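Periplasmic binding protein (Roseiflexus sp. RS-1, PDB 5GJ3) binds heme, here two molecules at once, and probably hands it on to a membrane transporter in bacterial heme acquisition. Local coordinates at residues L146-R151 and D216-I221; V201-D206 and L241-M246. One frame throughout, in Å; residues are numbered along the deposited sequence. Where two conformers were deposited one is given.

Contact 1: L146-R151 and D216-I221; sequences LFLYLR and DGLLKI. With HEM (protoporphyrin IX containing Fe), chain C.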
loop_
_atom_site.group_PDB
_atom_site.type_symbol
_atom_site.label_atom_id
_atom_site.label_comp_id
_atom_site.label_asym_id
_atom_site.label_seq_id
_atom_site.Cartn_x
_atom_site.Cartn_y
_atom_site.Cartn_z
ATOM N N LEU A 146 -16.079 0.391 -4.197
ATOM C CA LEU A 146 -15.786 -0.979 -3.750
ATOM C C LEU A 146 -14.357 -1.373 -4.166
ATOM O O LEU A 146 -14.012 -1.326 -5.353
ATOM C CB LEU A 146 -16.798 -1.949 -4.358
ATOM C CG LEU A 146 -16.780 -3.366 -3.832
ATOM C CD1 LEU A 146 -17.244 -3.447 -2.358
ATOM C CD2 LEU A 146 -17.654 -4.236 -4.769
ATOM N N PHE A 147 -13.525 -1.731 -3.195
ATOM C CA PHE A 147 -12.207 -2.261 -3.513
ATOM C C PHE A 147 -12.241 -3.794 -3.661
ATOM O O PHE A 147 -12.712 -4.494 -2.741
ATOM C CB PHE A 147 -11.190 -1.905 -2.416
ATOM C CG PHE A 147 -9.820 -2.478 -2.677
ATOM C CD1 PHE A 147 -8.948 -1.828 -3.521
ATOM C CD2 PHE A 147 -9.435 -3.709 -2.123
ATOM C CE1 PHE A 147 -7.692 -2.379 -3.800
ATOM C CE2 PHE A 147 -8.193 -4.263 -2.384
ATOM C CZ PHE A 147 -7.313 -3.583 -3.213
ATOM N N LEU A 148 -11.736 -4.310 -4.780
ATOM C CA LEU A 148 -11.709 -5.764 -5.024
ATOM C C LEU A 148 -10.261 -6.187 -5.091
ATOM O O LEU A 148 -9.453 -5.605 -5.840
ATOM C CB LEU A 148 -12.348 -6.157 -6.366
ATOM C CG LEU A 148 -13.838 -5.776 -6.465
ATOM C CD1 LEU A 148 -14.409 -6.043 -7.836
ATOM C CD2 LEU A 148 -14.640 -6.527 -5.406
ATOM N N TYR A 149 -9.931 -7.130 -4.250
ATOM C CA TYR A 149 -8.694 -7.852 -4.368
ATOM C C TYR A 149 -8.973 -9.051 -5.317
ATOM O O TYR A 149 -9.880 -9.842 -5.060
ATOM C CB TYR A 149 -8.273 -8.324 -2.986
ATOM C CG TYR A 149 -7.062 -9.223 -3.060
ATOM C CD1 TYR A 149 -5.774 -8.679 -3.175
ATOM C CD2 TYR A 149 -7.201 -10.641 -3.058
ATOM C CE1 TYR A 149 -4.636 -9.509 -3.273
ATOM C CE2 TYR A 149 -6.075 -11.479 -3.163
ATOM C CZ TYR A 149 -4.787 -10.919 -3.246
ATOM O OH TYR A 149 -3.645 -11.728 -3.332
ATOM N N LEU A 150 -8.206 -9.164 -6.400
ATOM C CA LEU A 150 -8.436 -10.161 -7.449
ATOM C C LEU A 150 -7.174 -10.959 -7.739
ATOM O O LEU A 150 -6.076 -10.419 -7.773
ATOM C CB LEU A 150 -8.837 -9.485 -8.774
ATOM C CG LEU A 150 -10.027 -8.512 -8.723
ATOM C CD1 LEU A 150 -10.079 -7.715 -10.029
ATOM C CD2 LEU A 150 -11.312 -9.291 -8.479
ATOM N N ARG A 151 -7.337 -12.247 -7.962
ATOM C CA ARG A 151 -6.199 -13.068 -8.319
ATOM C C ARG A 151 -6.741 -14.128 -9.244
ATOM O O ARG A 151 -7.072 -15.217 -8.803
ATOM C CB ARG A 151 -5.524 -13.670 -7.089
ATOM C CG ARG A 151 -4.050 -13.962 -7.362
ATOM C CD ARG A 151 -3.277 -14.271 -6.087
ATOM N NE ARG A 151 -3.597 -15.586 -5.566
ATOM C CZ ARG A 151 -4.289 -15.827 -4.455
ATOM N NH1 ARG A 151 -4.510 -17.090 -4.086
ATOM N NH2 ARG A 151 -4.747 -14.829 -3.695
ATOM N N ASP A 216 -12.569 -5.586 -19.692
ATOM C CA ASP A 216 -13.444 -6.553 -20.361
ATOM C C ASP A 216 -13.630 -7.836 -19.546
ATOM O O ASP A 216 -14.772 -8.243 -19.303
ATOM C CB ASP A 216 -12.985 -6.835 -21.795
ATOM C CG ASP A 216 -13.236 -5.646 -22.734
ATOM O OD1 ASP A 216 -14.017 -4.726 -22.388
ATOM O OD2 ASP A 216 -12.663 -5.641 -23.841
ATOM N N GLY A 217 -12.553 -8.432 -19.047
ATOM C CA GLY A 217 -12.721 -9.597 -18.162
ATOM C C GLY A 217 -13.403 -9.273 -16.828
ATOM O O GLY A 217 -14.288 -9.998 -16.369
ATOM N N LEU A 218 -12.999 -8.180 -16.181
ATOM C CA LEU A 218 -13.572 -7.836 -14.860
ATOM C C LEU A 218 -15.110 -7.765 -14.929
ATOM O O LEU A 218 -15.824 -8.283 -14.078
ATOM C CB LEU A 218 -12.997 -6.473 -14.368
ATOM C CG LEU A 218 -13.588 -5.853 -13.081
ATOM C CD1 LEU A 218 -13.155 -6.712 -11.914
ATOM C CD2 LEU A 218 -13.128 -4.416 -12.846
ATOM N N LEU A 219 -15.611 -7.120 -15.965
ATOM C CA LEU A 219 -17.049 -6.918 -16.102
ATOM C C LEU A 219 -17.808 -8.167 -16.547
ATOM O O LEU A 219 -19.048 -8.132 -16.635
ATOM C CB LEU A 219 -17.347 -5.733 -17.034
ATOM C CG LEU A 219 -16.760 -4.461 -16.412
ATOM C CD1 LEU A 219 -17.111 -3.237 -17.235
ATOM C CD2 LEU A 219 -17.230 -4.330 -14.959
ATOM N N LYS A 220 -17.082 -9.262 -16.808
ATOM C CA LYS A 220 -17.694 -10.570 -17.036
ATOM C C LYS A 220 -17.943 -11.290 -15.711
ATOM O O LYS A 220 -18.624 -12.307 -15.669
ATOM C CB LYS A 220 -16.827 -11.430 -17.970
ATOM C CG LYS A 220 -16.887 -11.022 -19.439
ATOM C CD LYS A 220 -15.969 -11.885 -20.300
ATOM C CE LYS A 220 -16.175 -13.369 -20.025
ATOM N NZ LYS A 220 -15.450 -14.236 -20.999
ATOM N N ILE A 221 -17.380 -10.771 -14.622
ATOM C CA ILE A 221 -17.640 -11.322 -13.282
ATOM C C ILE A 221 -19.107 -11.017 -12.916
ATOM O O ILE A 221 -19.583 -9.872 -13.073
ATOM C CB ILE A 221 -16.668 -10.762 -12.216
ATOM C CG1 ILE A 221 -15.219 -11.200 -12.517
ATOM C CG2 ILE A 221 -17.092 -11.202 -10.825
ATOM C CD1 ILE A 221 -14.168 -10.514 -11.644
HETATM C CHA HEM C . -0.291 -13.458 -4.624
HETATM C CHB HEM C . -0.756 -8.748 -3.496
HETATM C CHC HEM C . -3.526 -9.844 0.406
HETATM C CHD HEM C . -2.824 -14.555 -0.606
HETATM C C1A HEM C . -0.174 -12.092 -4.603
HETATM C C2A HEM C . 0.674 -11.364 -5.480
HETATM C C3A HEM C . 0.543 -10.043 -5.151
HETATM C C4A HEM C . -0.375 -9.959 -4.078
HETATM C CMA HEM C . 1.225 -8.852 -5.825
HETATM C CAA HEM C . 1.572 -11.957 -6.570
HETATM C CBA HEM C . 1.030 -11.735 -7.992
HETATM C CGA HEM C . -0.157 -12.607 -8.343
HETATM O O1A HEM C . -0.850 -13.181 -7.479
HETATM O O2A HEM C . -0.498 -12.757 -9.532
HETATM C C1B HEM C . -1.543 -8.651 -2.325
HETATM C C2B HEM C . -1.865 -7.401 -1.707
HETATM C C3B HEM C . -2.615 -7.674 -0.607
HETATM C C4B HEM C . -2.773 -9.166 -0.564
HETATM C CMB HEM C . -1.425 -6.042 -2.198
HETATM C CAB HEM C . -3.196 -6.730 0.362
HETATM C CBB HEM C . -4.353 -6.183 0.074
HETATM C C1C HEM C . -3.554 -11.245 0.502
HETATM C C2C HEM C . -4.070 -11.969 1.593
HETATM C C3C HEM C . -3.881 -13.332 1.303
HETATM C C4C HEM C . -3.234 -13.395 0.030
HETATM C CMC HEM C . -4.728 -11.327 2.799
HETATM C CAC HEM C . -4.249 -14.557 2.083
HETATM C CBC HEM C . -5.160 -14.595 3.047
HETATM C C1D HEM C . -2.044 -14.577 -1.768
HETATM C C2D HEM C . -1.601 -15.866 -2.365
HETATM C C3D HEM C . -0.903 -15.567 -3.498
HETATM C C4D HEM C . -0.930 -14.096 -3.568
HETATM C CMD HEM C . -1.890 -17.227 -1.775
HETATM C CAD HEM C . -0.222 -16.515 -4.480
HETATM C CBD HEM C . 1.255 -16.870 -4.164
HETATM C CGD HEM C . 1.869 -17.675 -5.308
HETATM O O1D HEM C . 3.097 -17.978 -5.382
HETATM O O2D HEM C . 1.152 -18.087 -6.249
HETATM N NA HEM C . -0.839 -11.218 -3.734
HETATM N NB HEM C . -2.150 -9.638 -1.662
HETATM N NC HEM C . -3.048 -12.127 -0.442
HETATM N ND HEM C . -1.708 -13.553 -2.573
HETATM FE FE HEM C . -1.956 -11.688 -2.159
#
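Leu150 and Leu218 meet methyl to methyl, CD1 of Leu150 lying 3.7 Å from CD1 of Leu218, with the two side chains crossing at about a right angle. That same CD1 of Leu218 also comes within 4.3 Å of CD1 of Leu148, and the second branch of Leu150 reaches the CD1 of Ile221. With its CG anti to the backbone N (chi1 173°), Leu218 brings this branch up to the strand from the last turn of helix 214-218. A type I turn that starts at Leu218 itself brings Ile221 to the same apolar patch, which Leu224 extends.

Strand alternation sends Tyr149 and Arg151 the other way, to the heme. The OH of Tyr149 binds the iron at 2.1 Å, and its ring stands oblique to the porphyrin, CE1 being 3.0 Å from the pyrrole nitrogen NB. The Arg151 guanidinium lies flat over pyrrole ring D, with HEM C2D 3.4 Å from the guanidinium plane and over the centre of that group. Its chain bends at chi3 (73°), so that NH2 also gives a weak hydrogen bond to the Tyr149 OH, 3.3 Å away. An alanine at Arg151 would strip the guanidinium from the porphyrin face and is likely to leave the phenolic oxygen without this second-shell donor.

Behind these groups the strand is held by backbone hydrogen bonding between Tyr149 and Gln157. Asp216, in helix 214-218, forms a salt bridge with Arg233. The strand thus has two chemistries: aliphatic contacts seat one face against the helix and turn, while the other offers an oxygen ligand to iron, and the neighbouring positive charge would be expected to draw electron density from that oxygen and so temper its donation to the metal.

Contact 2: V201-D206 and L241-M246; sequences VLLVLD and LYLLGM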
loop_
_atom_site.group_PDB
_atom_site.type_symbol
_atom_site.label_atom_id
_atom_site.label_comp_id
_atom_site.label_asym_id
_atom_site.label_seq_id
_atom_site.Cartn_x
_atom_site.Cartn_y
_atom_site.Cartn_z
ATOM N N VAL A 201 -17.905 3.383 -8.145
ATOM C CA VAL A 201 -16.484 3.195 -8.536
ATOM C C VAL A 201 -16.022 1.797 -8.139
ATOM O O VAL A 201 -16.246 1.372 -7.030
ATOM C CB VAL A 201 -15.569 4.276 -7.860
ATOM C CG1 VAL A 201 -14.076 4.114 -8.288
ATOM C CG2 VAL A 201 -16.107 5.681 -8.191
ATOM N N LEU A 202 -15.374 1.090 -9.058
ATOM C CA LEU A 202 -14.632 -0.115 -8.715
ATOM C C LEU A 202 -13.127 0.201 -8.590
ATOM O O LEU A 202 -12.480 0.667 -9.544
ATOM C CB LEU A 202 -14.868 -1.206 -9.773
ATOM C CG LEU A 202 -16.306 -1.755 -9.710
ATOM C CD1 LEU A 202 -16.664 -2.441 -11.008
ATOM C CD2 LEU A 202 -16.474 -2.721 -8.541
ATOM N N LEU A 203 -12.590 -0.032 -7.406
ATOM C CA LEU A 203 -11.165 0.208 -7.163
ATOM C C LEU A 203 -10.431 -1.142 -7.107
ATOM O O LEU A 203 -10.784 -2.013 -6.331
ATOM C CB LEU A 203 -10.981 1.017 -5.866
ATOM C CG LEU A 203 -9.572 1.421 -5.405
ATOM C CD1 LEU A 203 -8.885 2.305 -6.417
ATOM C CD2 LEU A 203 -9.601 2.122 -4.050
ATOM N N VAL A 204 -9.438 -1.318 -7.975
ATOM C CA VAL A 204 -8.695 -2.581 -8.063
ATOM C C VAL A 204 -7.163 -2.358 -8.135
ATOM O O VAL A 204 -6.691 -1.240 -8.336
ATOM C CB VAL A 204 -9.089 -3.356 -9.337
ATOM C CG1 VAL A 204 -10.585 -3.717 -9.273
ATOM C CG2 VAL A 204 -8.735 -2.549 -10.598
ATOM N N LEU A 205 -6.408 -3.427 -8.007
ATOM C CA LEU A 205 -4.946 -3.323 -8.254
ATOM C C LEU A 205 -4.612 -3.577 -9.737
ATOM O O LEU A 205 -5.329 -4.359 -10.424
ATOM C CB LEU A 205 -4.208 -4.271 -7.352
ATOM C CG LEU A 205 -4.544 -4.042 -5.881
ATOM C CD1 LEU A 205 -3.869 -5.089 -5.014
ATOM C CD2 LEU A 205 -4.203 -2.635 -5.380
ATOM N N ASP A 206 -3.578 -2.867 -10.236
ATOM C CA ASP A 206 -2.988 -3.096 -11.571
ATOM C C ASP A 206 -2.895 -4.595 -11.900
ATOM O O ASP A 206 -3.481 -5.083 -12.912
ATOM C CB ASP A 206 -1.563 -2.481 -11.670
ATOM C CG ASP A 206 -1.556 -0.990 -12.057
ATOM O OD1 ASP A 206 -2.651 -0.382 -12.204
ATOM O OD2 ASP A 206 -0.432 -0.413 -12.210
ATOM N N LEU A 241 1.756 -1.136 -4.163
ATOM C CA LEU A 241 2.575 -0.417 -3.180
ATOM C C LEU A 241 2.146 1.091 -3.120
ATOM O O LEU A 241 2.114 1.709 -2.064
ATOM C CB LEU A 241 4.083 -0.574 -3.509
ATOM C CG LEU A 241 5.129 -0.066 -2.501
ATOM C CD1 LEU A 241 4.910 -0.577 -1.070
ATOM C CD2 LEU A 241 6.539 -0.415 -2.978
ATOM N N TYR A 242 1.817 1.651 -4.270
ATOM C CA TYR A 242 1.409 3.032 -4.371
ATOM C C TYR A 242 0.106 3.274 -3.639
ATOM O O TYR A 242 -0.010 4.204 -2.847
ATOM C CB TYR A 242 1.206 3.366 -5.833
ATOM C CG TYR A 242 0.818 4.809 -6.153
ATOM C CD1 TYR A 242 1.642 5.882 -5.778
ATOM C CD2 TYR A 242 -0.340 5.089 -6.878
ATOM C CE1 TYR A 242 1.308 7.192 -6.106
ATOM C CE2 TYR A 242 -0.686 6.408 -7.239
ATOM C CZ TYR A 242 0.139 7.451 -6.840
ATOM O OH TYR A 242 -0.175 8.738 -7.155
ATOM N N LEU A 243 -0.906 2.462 -3.915
ATOM C CA LEU A 243 -2.193 2.640 -3.223
ATOM C C LEU A 243 -2.156 2.303 -1.716
ATOM O O LEU A 243 -2.719 3.033 -0.905
ATOM C CB LEU A 243 -3.279 1.816 -3.900
ATOM C CG LEU A 243 -4.651 1.785 -3.225
ATOM C CD1 LEU A 243 -5.311 3.165 -3.234
ATOM C CD2 LEU A 243 -5.537 0.742 -3.899
ATOM N N LEU A 244 -1.493 1.213 -1.361
ATOM C CA LEU A 244 -1.642 0.577 -0.054
ATOM C C LEU A 244 -0.417 0.631 0.883
ATOM O O LEU A 244 -0.549 0.315 2.082
ATOM C CB LEU A 244 -2.058 -0.887 -0.254
ATOM C CG LEU A 244 -3.385 -1.101 -0.980
ATOM C CD1 LEU A 244 -3.536 -2.604 -1.165
ATOM C CD2 LEU A 244 -4.551 -0.562 -0.146
ATOM N N GLY A 245 0.735 1.052 0.354
ATOM C CA GLY A 245 1.980 1.209 1.156
ATOM C C GLY A 245 2.016 2.181 2.342
ATOM O O GLY A 245 2.822 1.984 3.277
ATOM N N MET A 246 1.157 3.204 2.363
ATOM C CA MET A 246 1.196 4.162 3.487
ATOM C C MET A 246 2.620 4.715 3.686
ATOM O O MET A 246 3.196 4.730 4.783
ATOM C CB MET A 246 0.595 3.564 4.763
ATOM C CG MET A 246 -0.930 3.411 4.659
ATOM S SD MET A 246 -1.816 4.991 4.443
ATOM C CE MET A 246 -3.458 4.415 4.894
#
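Leu203 is the first residue of strand 201-205 to meet the helix end, its CD2 coming within 4.3 Å of CD2 of Leu243. Its side chain also touches Leu257 of helix 250-267 and Val165 of helix 164-171, so the strand is covered here by more than one helix. Val204, next in sequence, turns its CB away from residues 241-246 and packs on Ala237 of the neighbouring strand, the alternation expected of an extended chain.

Leu205 brings the end of its side chain to the helix and makes the closest approach: its CD2 is 3.9 Å from CD2 of Leu243. These two side chains cross at about a right angle, and the CD2 of Leu243 is the atom met by both Leu203 and Leu205. With its CG anti to the backbone N (chi1 174°), Leu243 extends its branched end from the helix toward the strand. The CD2 of Leu205 has a further neighbour in CD1 of Leu244, at 4.3 Å. Leu205 is also the N-cap residue of helix 206-211, so the strand passes directly into a helix just beyond this contact.

In the second segment Gly245 N bonds to Leu241 O, and a side chain at the glycine would run into that same carbonyl oxygen; Met246 takes positive phi. Lys104 donates a hydrogen bond to Gly245 O.

Leu205 and Leu244 both touch a heme, while Gly245 touches the second one. The contact is made wholly of aliphatic carbon, joining the strand end to helix 240-244, and where it reaches the pocket it presents a nonpolar wall suited to the hydrophobic porphyrin.

After the N-terminal parallel sheet and helix 115-136, the chain lays down strand 144-151, then passes through strand 155-159 and further short strands and helices to strand 201-205, which pairs with 144-151 in parallel. Contact 1 closes when 216-221 comes back to strand 144-151, and contact 2 closes later, when 241-246 reaches strand 201-205. Because 201-206 falls between the segments of contact 1, the two loops cross. Their strands are joined directly by probable backbone hydrogen bonds between Leu146 and Leu203 and between Leu148 and Leu203, and Phe147 bridges to Leu243. One mixed sheet is thus tied to helix 214-218 and to helix 240-244, with heme contacts arising from both.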